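Local coordinates for DotI (Legionella pneumophila, PDB 3WZ4), which forms part of an inner-membrane complex essential for type IV secretion, the chain here being its periplasmic domain, at residues Gln12-Ala17 against Met115-Val120; Ala20-Asn25 against Ser132-Gly137; Leu97-Tyr100 against Glu105-Gln108. All blocks are in the same frame, centred on the assembly; numbering follows the deposited sequence.

Contact 1 of 3, residues Gln12-Ala17 against Met115-Val120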
# COMPACT_ATOMS: atom_id res chain seq x y z
N GLN A 12 -8.89 4.67 -7.50
CA GLN A 12 -8.56 5.82 -6.66
C GLN A 12 -8.18 5.36 -5.26
O GLN A 12 -7.23 5.87 -4.67
CB GLN A 12 -9.74 6.79 -6.59
CG GLN A 12 -10.09 7.46 -7.91
CD GLN A 12 -10.86 8.75 -7.72
OE1 GLN A 12 -10.65 9.48 -6.76
NE2 GLN A 12 -11.78 9.03 -8.65
N TRP A 13 -8.93 4.39 -4.75
CA TRP A 13 -8.67 3.84 -3.43
C TRP A 13 -7.31 3.15 -3.35
O TRP A 13 -6.56 3.34 -2.40
CB TRP A 13 -9.79 2.86 -3.06
CG TRP A 13 -9.71 2.34 -1.66
CD1 TRP A 13 -10.24 2.92 -0.54
CD2 TRP A 13 -9.10 1.13 -1.22
NE1 TRP A 13 -9.98 2.15 0.57
CE2 TRP A 13 -9.28 1.04 0.17
CE3 TRP A 13 -8.40 0.10 -1.88
CZ2 TRP A 13 -8.80 -0.03 0.92
CZ3 TRP A 13 -7.92 -0.96 -1.13
CH2 TRP A 13 -8.12 -1.01 0.26
N ALA A 14 -7.00 2.34 -4.36
CA ALA A 14 -5.72 1.64 -4.42
C ALA A 14 -4.56 2.63 -4.48
O ALA A 14 -3.50 2.40 -3.91
CB ALA A 14 -5.67 0.70 -5.63
N ASN A 15 -4.79 3.74 -5.18
CA ASN A 15 -3.82 4.83 -5.25
C ASN A 15 -3.52 5.38 -3.87
O ASN A 15 -2.36 5.59 -3.51
CB ASN A 15 -4.35 5.94 -6.16
CG ASN A 15 -3.32 7.03 -6.42
OD1 ASN A 15 -2.35 7.17 -5.68
ND2 ASN A 15 -3.54 7.81 -7.48
N GLN A 16 -4.57 5.61 -3.09
CA GLN A 16 -4.42 6.13 -1.73
C GLN A 16 -3.65 5.16 -0.84
O GLN A 16 -2.73 5.56 -0.13
CB GLN A 16 -5.79 6.40 -1.10
CG GLN A 16 -6.70 7.29 -1.93
CD GLN A 16 -8.10 7.39 -1.34
OE1 GLN A 16 -9.10 7.27 -2.05
NE2 GLN A 16 -8.17 7.62 -0.03
N ALA A 17 -4.03 3.89 -0.89
CA ALA A 17 -3.42 2.87 -0.05
C ALA A 17 -1.93 2.72 -0.35
O ALA A 17 -1.11 2.58 0.56
CB ALA A 17 -4.15 1.53 -0.22
N MSE A 115 -1.23 -4.77 -6.20
CA MSE A 115 -2.15 -5.10 -5.12
C MSE A 115 -3.26 -6.03 -5.58
O MSE A 115 -3.82 -5.87 -6.67
CB MSE A 115 -2.77 -3.83 -4.53
CG MSE A 115 -1.78 -2.89 -3.85
SE MSE A 115 -2.52 -1.09 -3.58
CE MSE A 115 -2.27 -0.39 -5.39
N LEU A 116 -3.57 -7.02 -4.76
CA LEU A 116 -4.79 -7.80 -4.95
C LEU A 116 -5.84 -7.24 -4.01
O LEU A 116 -5.67 -7.25 -2.79
CB LEU A 116 -4.54 -9.29 -4.68
CG LEU A 116 -5.78 -10.19 -4.77
CD1 LEU A 116 -6.37 -10.16 -6.18
CD2 LEU A 116 -5.45 -11.62 -4.36
N ILE A 117 -6.93 -6.73 -4.57
CA ILE A 117 -7.99 -6.14 -3.78
C ILE A 117 -9.25 -6.99 -3.85
O ILE A 117 -9.66 -7.40 -4.94
CB ILE A 117 -8.29 -4.70 -4.25
CG1 ILE A 117 -7.07 -3.80 -4.00
CG2 ILE A 117 -9.52 -4.14 -3.55
CD1 ILE A 117 -7.26 -2.38 -4.46
N THR A 118 -9.86 -7.26 -2.70
CA THR A 118 -11.04 -8.10 -2.66
C THR A 118 -12.19 -7.47 -1.87
O THR A 118 -11.96 -6.74 -0.90
CB THR A 118 -10.73 -9.48 -2.05
OG1 THR A 118 -10.38 -9.33 -0.67
CG2 THR A 118 -9.58 -10.14 -2.79
N ARG A 119 -13.41 -7.75 -2.30
CA ARG A 119 -14.59 -7.32 -1.56
C ARG A 119 -14.67 -8.06 -0.24
O ARG A 119 -14.49 -9.27 -0.18
CB ARG A 119 -15.85 -7.59 -2.38
CG ARG A 119 -15.90 -6.87 -3.70
CD ARG A 119 -17.07 -5.91 -3.75
NE ARG A 119 -18.30 -6.53 -3.28
CZ ARG A 119 -19.47 -5.91 -3.20
NH1 ARG A 119 -19.57 -4.64 -3.56
NH2 ARG A 119 -20.54 -6.56 -2.75
N VAL A 120 -14.93 -7.31 0.83
CA VAL A 120 -15.12 -7.91 2.15
C VAL A 120 -16.39 -7.34 2.78
O VAL A 120 -17.06 -6.49 2.19
CB VAL A 120 -13.92 -7.64 3.08
CG1 VAL A 120 -12.69 -8.38 2.58
CG2 VAL A 120 -13.65 -6.15 3.20

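Contact 2 of 3, residues Ala20-Asn25 against Ser132-Gly137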
# COMPACT_ATOMS: atom_id res chain seq x y z
N ALA A 20 -0.10 5.84 0.97
CA ALA A 20 -0.10 5.82 2.42
C ALA A 20 0.99 4.90 2.97
O ALA A 20 1.63 5.21 3.98
CB ALA A 20 -1.47 5.39 2.94
N ALA A 21 1.20 3.77 2.31
CA ALA A 21 2.21 2.81 2.73
C ALA A 21 3.63 3.39 2.68
O ALA A 21 4.52 2.91 3.37
CB ALA A 21 2.13 1.55 1.89
N PHE A 22 3.83 4.42 1.87
CA PHE A 22 5.15 5.04 1.75
C PHE A 22 5.14 6.47 2.26
O PHE A 22 5.88 7.32 1.77
CB PHE A 22 5.64 4.98 0.31
CG PHE A 22 6.00 3.60 -0.15
CD1 PHE A 22 7.27 3.09 0.08
CD2 PHE A 22 5.07 2.80 -0.78
CE1 PHE A 22 7.60 1.81 -0.33
CE2 PHE A 22 5.40 1.52 -1.20
CZ PHE A 22 6.66 1.03 -0.97
N THR A 23 4.29 6.74 3.25
CA THR A 23 4.21 8.07 3.85
C THR A 23 4.34 7.97 5.36
O THR A 23 3.34 7.86 6.07
CB THR A 23 2.88 8.76 3.47
OG1 THR A 23 2.73 8.78 2.05
CG2 THR A 23 2.85 10.19 3.99
N TYR A 24 5.58 8.01 5.85
CA TYR A 24 5.85 7.90 7.28
C TYR A 24 7.26 8.40 7.58
O TYR A 24 7.99 8.80 6.68
CB TYR A 24 5.70 6.45 7.74
CG TYR A 24 6.75 5.51 7.19
CD1 TYR A 24 6.60 4.93 5.94
CD2 TYR A 24 7.89 5.21 7.92
CE1 TYR A 24 7.56 4.07 5.43
CE2 TYR A 24 8.86 4.35 7.42
CZ TYR A 24 8.69 3.78 6.18
OH TYR A 24 9.65 2.93 5.68
N ASN A 25 7.64 8.38 8.86
CA ASN A 25 8.97 8.85 9.26
C ASN A 25 9.45 8.24 10.57
O ASN A 25 8.72 7.50 11.23
CB ASN A 25 9.00 10.38 9.34
CG ASN A 25 7.99 10.93 10.32
OD1 ASN A 25 8.13 10.76 11.53
ND2 ASN A 25 6.96 11.60 9.80
N SER A 132 -5.54 -7.80 -0.07
CA SER A 132 -5.15 -9.14 0.35
C SER A 132 -3.67 -9.42 0.08
O SER A 132 -3.05 -10.24 0.75
CB SER A 132 -6.02 -10.20 -0.35
OG SER A 132 -7.31 -10.25 0.23
N GLN A 133 -3.11 -8.73 -0.90
CA GLN A 133 -1.70 -8.87 -1.20
C GLN A 133 -1.11 -7.54 -1.64
O GLN A 133 -1.69 -6.82 -2.45
CB GLN A 133 -1.45 -9.93 -2.28
CG GLN A 133 0.02 -10.23 -2.50
CD GLN A 133 0.26 -11.29 -3.55
OE1 GLN A 133 -0.27 -11.22 -4.66
NE2 GLN A 133 1.07 -12.29 -3.21
N PHE A 134 0.05 -7.22 -1.08
CA PHE A 134 0.74 -5.97 -1.35
C PHE A 134 2.16 -6.30 -1.80
O PHE A 134 2.98 -6.74 -1.00
CB PHE A 134 0.76 -5.11 -0.09
CG PHE A 134 1.11 -3.67 -0.34
CD1 PHE A 134 2.44 -3.26 -0.41
CD2 PHE A 134 0.12 -2.71 -0.48
CE1 PHE A 134 2.76 -1.94 -0.63
CE2 PHE A 134 0.44 -1.38 -0.70
CZ PHE A 134 1.76 -1.00 -0.77
N VAL A 135 2.45 -6.10 -3.08
CA VAL A 135 3.76 -6.44 -3.62
C VAL A 135 4.47 -5.22 -4.19
O VAL A 135 3.91 -4.47 -4.99
CB VAL A 135 3.66 -7.54 -4.68
CG1 VAL A 135 5.02 -7.79 -5.31
CG2 VAL A 135 3.12 -8.83 -4.06
N VAL A 136 5.72 -5.03 -3.78
CA VAL A 136 6.53 -3.92 -4.26
C VAL A 136 7.71 -4.45 -5.07
O VAL A 136 8.33 -5.44 -4.71
CB VAL A 136 7.06 -3.06 -3.10
CG1 VAL A 136 7.94 -1.94 -3.63
CG2 VAL A 136 5.91 -2.50 -2.28
N GLY A 137 8.01 -3.77 -6.17
CA GLY A 137 9.15 -4.13 -7.01
C GLY A 137 9.69 -2.91 -7.72
O GLY A 137 9.07 -1.85 -7.69

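Contact 3 of 3, residues Leu97-Tyr100 against Glu105-Gln108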
# COMPACT_ATOMS: atom_id res chain seq x y z
N LEU A 97 7.15 7.03 -7.25
CA LEU A 97 8.47 7.53 -6.93
C LEU A 97 8.58 7.76 -5.43
O LEU A 97 7.95 8.66 -4.88
CB LEU A 97 8.75 8.84 -7.68
CG LEU A 97 10.14 9.44 -7.42
CD1 LEU A 97 11.23 8.49 -7.91
CD2 LEU A 97 10.27 10.81 -8.07
N VAL A 98 9.37 6.93 -4.75
CA VAL A 98 9.52 7.03 -3.31
C VAL A 98 10.73 7.87 -2.95
O VAL A 98 11.78 7.76 -3.58
CB VAL A 98 9.65 5.63 -2.66
CG1 VAL A 98 9.71 5.75 -1.15
CG2 VAL A 98 8.48 4.74 -3.07
N THR A 99 10.58 8.72 -1.93
CA THR A 99 11.66 9.59 -1.48
C THR A 99 11.98 9.38 0.00
O THR A 99 11.12 9.55 0.86
CB THR A 99 11.32 11.07 -1.72
OG1 THR A 99 11.15 11.30 -3.12
CG2 THR A 99 12.43 11.97 -1.19
N TYR A 100 13.23 9.00 0.28
CA TYR A 100 13.74 8.91 1.64
C TYR A 100 14.71 10.07 1.86
O TYR A 100 15.72 10.16 1.17
CB TYR A 100 14.48 7.59 1.85
CG TYR A 100 13.64 6.35 1.66
CD1 TYR A 100 13.40 5.84 0.39
CD2 TYR A 100 13.10 5.67 2.75
CE1 TYR A 100 12.64 4.70 0.20
CE2 TYR A 100 12.34 4.53 2.57
CZ TYR A 100 12.11 4.05 1.30
OH TYR A 100 11.36 2.91 1.12
N GLU A 105 20.63 13.38 3.92
CA GLU A 105 20.39 12.42 2.84
C GLU A 105 19.18 12.74 1.96
O GLU A 105 18.24 13.41 2.38
CB GLU A 105 20.23 11.01 3.41
CG GLU A 105 21.50 10.42 4.00
CD GLU A 105 21.36 8.94 4.32
OE1 GLU A 105 22.23 8.40 5.02
OE2 GLU A 105 20.37 8.33 3.86
N PHE A 106 19.24 12.26 0.72
CA PHE A 106 18.13 12.37 -0.22
C PHE A 106 18.24 11.26 -1.26
O PHE A 106 19.09 11.31 -2.16
CB PHE A 106 18.13 13.74 -0.90
CG PHE A 106 16.93 13.99 -1.77
CD1 PHE A 106 16.90 13.53 -3.08
CD2 PHE A 106 15.84 14.69 -1.29
CE1 PHE A 106 15.80 13.77 -3.89
CE2 PHE A 106 14.74 14.93 -2.09
CZ PHE A 106 14.72 14.47 -3.39
N THR A 107 17.39 10.24 -1.14
CA THR A 107 17.44 9.09 -2.03
C THR A 107 16.05 8.76 -2.58
O THR A 107 15.07 8.76 -1.85
CB THR A 107 17.98 7.85 -1.29
OG1 THR A 107 19.33 8.09 -0.89
CG2 THR A 107 17.93 6.62 -2.19
N GLN A 108 15.99 8.49 -3.88
CA GLN A 108 14.72 8.20 -4.54
C GLN A 108 14.69 6.84 -5.22
O GLN A 108 15.71 6.37 -5.74
CB GLN A 108 14.37 9.30 -5.54
CG GLN A 108 14.05 10.64 -4.89
CD GLN A 108 13.59 11.68 -5.90
OE1 GLN A 108 14.13 11.78 -7.00
NE2 GLN A 108 12.57 12.45 -5.52

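Contact 1 of 3, residues Gln12-Ala17 against Met115-Val120
A14 CB meets two side-chain ends reaching from the strand, 3.6 Å from M115 CE and 3.7 Å from I117 CD1. M115, present as selenomethionine, runs extended and then bends at chi3 (-79°), which turns the terminal methyl against the helix, where CE also comes within 3.4 Å of the backbone oxygen A14 O. I117 serves a second helix residue with the same methyl, since CD1 meets the indole edge of W13 in the plane of the ring, 3.7 Å from CZ3. The indole can reach that methyl because W13 turns CG anti to its own backbone nitrogen (chi1 -174°). No hydrogen bond joins the two segments, so the contact rests on shape and apolar burial.

The case illustrates how a helix is laid across an antiparallel sheet, here in a domain whose family belongs to the NTF2 clan. The axes of the short helical and strand segments approach to 10.7 Å, with 126° between their directions. Small A14 lets the longer side chains of alternate strand residues meet it from the sheet side.

Further out, V10 and A18 of the same helix extend the packing to I117 and M115. I129 and I131 of strand 129-138 touch W13, whose ring also meets that of F39. Backbone hydrogen bonds between M115 and V92 and between I117 and W90 hold the strand in register with its neighbour.

Contact 2 of 3, residues Ala20-Asn25 against Ser132-Gly137
Two residues before F134, whose ring meets A21, the hydroxyl S132 OG is hydrogen-bonded to E43 OE2 and T41 OG1, and weakly to T118 OG1. It marks the place where an outermost strand, 129-138, turns a corner: S132 and Q133 both face L116, a classic beta bulge. Beyond this bulge the strand runs past the end of helix 7-21, within the helix-on-sheet layout expected of an NTF2-like domain.

The meeting itself is apolar. A chi1 of -165° swings the F134 ring toward the helix end, bringing its far carbon CZ to 3.7 Å from A21 CB. Just past the helix, F22 brings CE2 to the edge of the F134 ring, at a loose 4.4 Å from CE1.

F48 stacks edge-to-face with F134, whose backbone nitrogen is hydrogen-bonded to Q47 OE1, while F22 rests on A70 and I96 of the sheet. A bound (4R)-2-methylpentane-2,4-diol (MRD), probably from the crystallisation liquor, lies about 3 Å from the side chain of F22. A second diol is hydrogen-bonded to A21 O. Approaching F22 from the opposite direction, V136 CG2 stands 3.8 Å from F22 CZ, at the ring edge and almost in its plane.

Contact 3 of 3, residues Leu97-Tyr100 against Glu105-Gln108
The Y100 ring has T107 O at its edge, near the ring plane and 4.0 Å from CD1, while the F106 ring meets the methyl T99 CG2 obliquely, at 3.9 Å from CE2. A third flat group, the Q108 amide, has T99 OG1 close to its plane: NE2 donates to T99 OG1 at 3.0 Å, with the hydroxyl oxygen only 15° out of the amide plane and an N-H...O angle of 155°. Q108 gets there by running extended beyond CG, alongside the T99 side chain and pointing the same way. T99 meets it with a chi1 of -62°, which places OG1 for the amide and leaves CG2 to F106. L97 flanks the amide as well, its CD2 lying 3.8 Å from Q108 NE2.

The backbones form the regular ladder of a beta hairpin. Y100 and T107 form a hydrogen-bonded antiparallel pair, with Y100 N to T107 O at 2.8 Å and T107 N to Y100 O at 2.9 Å, both nearly straight. T99 and Q108 make up the next pair, a non-hydrogen-bonded one. Here the amide-hydroxyl bond adds a side-chain tie to a position where the backbones give none, and Q108 CA comes within 3.1 Å of V98 O in a CA-H...O contact.

The hairpin joins strands 87-101 and 106-119. Y100 and T107 project from one face, where Y100 packs on N57 and V61 of helix 57-63; T99 and Q108 project from the other. Across strand 87-101 from the hairpin partner lies strand 67-84, which supplies S69 to T99 and V68 to Y100.

How the contacts relate
Contacts 1 and 2 share helix 7-21 and use neighbouring strands of the sheet; their centres are about 12 Å apart. The strands are sewn together directly, with L116 O to S132 N at 2.8 Å and L116 N to Q133 O at 3.0 Å, both probable hydrogen bonds. Contact 3 has its centre about 15 Å from that of contact 2, yet the two touch: F22 CD1 is 3.8 Å from V98 CG2. Contacts 1 and 3, though both use strand 106-119, lie on opposite sides of the chain's centre, their centres about 24 Å and nearest atoms about 10 Å apart. The side chains of F22 and E105 each lie about 3 Å from a bound MRD.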